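Local coordinates for protein NADPH-flavin oxidoreductase (Vibrio harveyi, PDB 2BKJ) that catalyses the NADPH-dependent reduction of FMN to FMNH2, supplying reduced flavin to luciferase for bioluminescence, at residues S41-V46 against T101-V106. Sequence-based numbering, arbitrary orientation.
Sequences SMLQVV and TLIGAV. With NAD (nicotinamide-adenine-dinucleotide), chain E.
Val45, in the irregular segment that leads into strand 46-50, passes over Gly104 of helix 98-121 with their CA atoms 6.0 Å apart. CG2 of Val45 rests on the helix backbone, 3.8 Å from Gly104 CA. A chi1 of -57° sets CG1 of Val45 anti to the carbonyl carbon and leaves CG2 as the branch that also meets CG2 of Ile103, at 4.0 Å; the two side chains cross at about a right angle. Ile103 uses both its branches: while CG2 packs on Val45, the extended CG1 arm carries CD1 to within 4.2 Å of Leu43 CD1. Tyr83 packs on both Val45 and Ile103. At the far end of the loop segment Ser41 turns to NAD, its N donating to O1N (2.9 Å) and its OG to O2N (2.8 Å), so one phosphate is gripped by two bonds. FMN touches Ser41, Met42 and Val106. The direct contact is thus buried van der Waals packing, largely of aliphatic groups, joining the flavin-side loop of this nitroreductase-family fold to its long helix, while polar groups of the loop bond to NAD, to the second subunit and to Arg85 and His86 of the same chain.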
loop_
_atom_site.group_PDB
_atom_site.type_symbol
_atom_site.label_atom_id
_atom_site.label_comp_id
_atom_site.label_asym_id
_atom_site.label_seq_id
_atom_site.Cartn_x
_atom_site.Cartn_y
_atom_site.Cartn_z
ATOM N N SER A 41 -2.663 -7.259 11.468
ATOM C CA SER A 41 -3.040 -7.597 12.841
ATOM C C SER A 41 -4.345 -6.927 13.261
ATOM O O SER A 41 -4.593 -6.732 14.452
ATOM C CB SER A 41 -1.919 -7.210 13.817
ATOM O OG SER A 41 -0.694 -7.828 13.469
ATOM N N MET A 42 -5.172 -6.582 12.275
ATOM C CA MET A 42 -6.451 -5.911 12.500
ATOM C C MET A 42 -6.258 -4.636 13.334
ATOM O O MET A 42 -7.143 -4.226 14.084
ATOM C CB MET A 42 -7.447 -6.864 13.175
ATOM C CG MET A 42 -8.898 -6.430 13.052
ATOM S SD MET A 42 -9.389 -6.214 11.333
ATOM C CE MET A 42 -11.165 -6.317 11.479
ATOM N N LEU A 43 -5.091 -4.014 13.186
ATOM C CA LEU A 43 -4.759 -2.795 13.915
ATOM C C LEU A 43 -5.569 -1.587 13.450
ATOM O O LEU A 43 -5.861 -0.695 14.248
ATOM C CB LEU A 43 -3.261 -2.492 13.801
ATOM C CG LEU A 43 -2.290 -3.433 14.524
ATOM C CD1 LEU A 43 -0.863 -3.091 14.145
ATOM C CD2 LEU A 43 -2.478 -3.339 16.027
ATOM N N GLN A 44 -5.937 -1.577 12.168
ATOM C CA GLN A 44 -6.713 -0.486 11.572
ATOM C C GLN A 44 -6.052 0.848 11.918
ATOM O O GLN A 44 -6.572 1.634 12.708
ATOM C CB GLN A 44 -8.169 -0.545 12.058
ATOM C CG GLN A 44 -8.863 -1.866 11.716
ATOM C CD GLN A 44 -10.314 -1.914 12.154
ATOM O OE1 GLN A 44 -11.188 -1.348 11.501
ATOM N NE2 GLN A 44 -10.580 -2.611 13.253
ATOM N N VAL A 45 -4.901 1.088 11.300
ATOM C CA VAL A 45 -4.095 2.280 11.554
ATOM C C VAL A 45 -4.177 3.386 10.505
ATOM O O VAL A 45 -3.330 4.283 10.474
ATOM C CB VAL A 45 -2.616 1.873 11.743
ATOM C CG1 VAL A 45 -2.504 0.860 12.863
ATOM C CG2 VAL A 45 -2.057 1.276 10.451
ATOM N N VAL A 46 -5.198 3.333 9.657
ATOM C CA VAL A 46 -5.369 4.329 8.608
ATOM C C VAL A 46 -6.557 5.252 8.870
ATOM O O VAL A 46 -7.635 4.804 9.264
ATOM C CB VAL A 46 -5.563 3.657 7.220
ATOM C CG1 VAL A 46 -5.619 4.711 6.118
ATOM C CG2 VAL A 46 -4.447 2.665 6.947
ATOM N N THR A 101 5.418 2.372 11.243
ATOM C CA THR A 101 5.338 3.331 10.146
ATOM C C THR A 101 5.224 2.542 8.838
ATOM O O THR A 101 4.498 2.945 7.926
ATOM C CB THR A 101 6.567 4.267 10.118
ATOM O OG1 THR A 101 6.505 5.153 11.242
ATOM C CG2 THR A 101 6.604 5.090 8.835
ATOM N N LEU A 102 5.922 1.406 8.768
ATOM C CA LEU A 102 5.872 0.539 7.591
ATOM C C LEU A 102 4.457 -0.003 7.437
ATOM O O LEU A 102 3.920 -0.053 6.331
ATOM C CB LEU A 102 6.845 -0.637 7.722
ATOM C CG LEU A 102 8.348 -0.402 7.568
ATOM C CD1 LEU A 102 9.047 -1.757 7.536
ATOM C CD2 LEU A 102 8.645 0.366 6.286
ATOM N N ILE A 103 3.866 -0.419 8.556
ATOM C CA ILE A 103 2.505 -0.944 8.564
ATOM C C ILE A 103 1.534 0.139 8.100
ATOM O O ILE A 103 0.662 -0.113 7.264
ATOM C CB ILE A 103 2.101 -1.451 9.971
ATOM C CG1 ILE A 103 2.876 -2.729 10.307
ATOM C CG2 ILE A 103 0.593 -1.699 10.047
ATOM C CD1 ILE A 103 2.542 -3.316 11.668
ATOM N N GLY A 104 1.710 1.349 8.626
ATOM C CA GLY A 104 0.852 2.457 8.245
ATOM C C GLY A 104 0.929 2.734 6.757
ATOM O O GLY A 104 -0.092 2.959 6.114
ATOM N N ALA A 105 2.139 2.682 6.205
ATOM C CA ALA A 105 2.365 2.927 4.784
ATOM C C ALA A 105 1.794 1.822 3.893
ATOM O O ALA A 105 1.114 2.106 2.903
ATOM C CB ALA A 105 3.851 3.108 4.512
ATOM N N VAL A 106 2.085 0.567 4.233
ATOM C CA VAL A 106 1.587 -0.568 3.458
ATOM C C VAL A 106 0.061 -0.638 3.502
ATOM O O VAL A 106 -0.589 -0.697 2.460
ATOM C CB VAL A 106 2.186 -1.907 3.964
ATOM C CG1 VAL A 106 1.523 -3.093 3.260
ATOM C CG2 VAL A 106 3.690 -1.934 3.710
HETATM P PA NAD E . 1.515 -11.196 11.862
HETATM O O1A NAD E . 2.466 -10.571 10.917
HETATM O O2A NAD E . 1.488 -10.740 13.268
HETATM O O5B NAD E . 1.726 -12.824 11.804
HETATM C C5B NAD E . 1.147 -13.717 12.773
HETATM C C4B NAD E . 2.068 -13.809 13.981
HETATM O O4B NAD E . 1.395 -14.355 15.132
HETATM C C3B NAD E . 3.280 -14.684 13.736
HETATM O O3B NAD E . 4.417 -14.111 14.387
HETATM C C2B NAD E . 2.900 -16.012 14.368
HETATM O O2B NAD E . 4.034 -16.725 14.862
HETATM C C1B NAD E . 1.994 -15.610 15.515
HETATM N N9A NAD E . 0.951 -16.640 15.761
HETATM C C8A NAD E . 0.657 -17.213 16.937
HETATM N N7A NAD E . -0.390 -18.036 16.812
HETATM C C5A NAD E . -0.712 -17.955 15.529
HETATM C C6A NAD E . -1.672 -18.724 14.902
HETATM N N6A NAD E . -2.472 -19.569 15.550
HETATM N N1A NAD E . -1.759 -18.601 13.562
HETATM C C2A NAD E . -0.958 -17.774 12.887
HETATM N N3A NAD E . -0.043 -17.028 13.513
HETATM C C4A NAD E . 0.103 -17.116 14.850
HETATM O O3 NAD E . 0.054 -10.955 11.262
HETATM P PN NAD E . -1.447 -10.857 11.806
HETATM O O1N NAD E . -2.209 -10.017 10.858
HETATM O O2N NAD E . -1.440 -10.536 13.252
HETATM O O5D NAD E . -1.912 -12.373 11.601
HETATM C C5D NAD E . -2.872 -12.868 12.519
HETATM C C4D NAD E . -3.254 -14.310 12.264
HETATM O O4D NAD E . -2.657 -15.151 13.273
HETATM C C3D NAD E . -4.742 -14.399 12.492
HETATM O O3D NAD E . -5.347 -15.553 11.891
HETATM C C2D NAD E . -4.784 -14.412 14.010
HETATM O O2D NAD E . -6.047 -14.965 14.398
HETATM C C1D NAD E . -3.567 -15.268 14.388
HETATM N N1N NAD E . -2.874 -14.928 15.669
HETATM C C2N NAD E . -3.159 -15.687 16.818
HETATM C C3N NAD E . -2.451 -15.509 18.012
HETATM C C7N NAD E . -2.855 -16.303 19.267
HETATM O O7N NAD E . -2.335 -16.081 20.361
HETATM N N7N NAD E . -3.823 -17.204 19.096
HETATM C C4N NAD E . -1.429 -14.553 18.064
HETATM C C5N NAD E . -1.127 -13.782 16.938
HETATM C C6N NAD E . -1.842 -13.966 15.748
#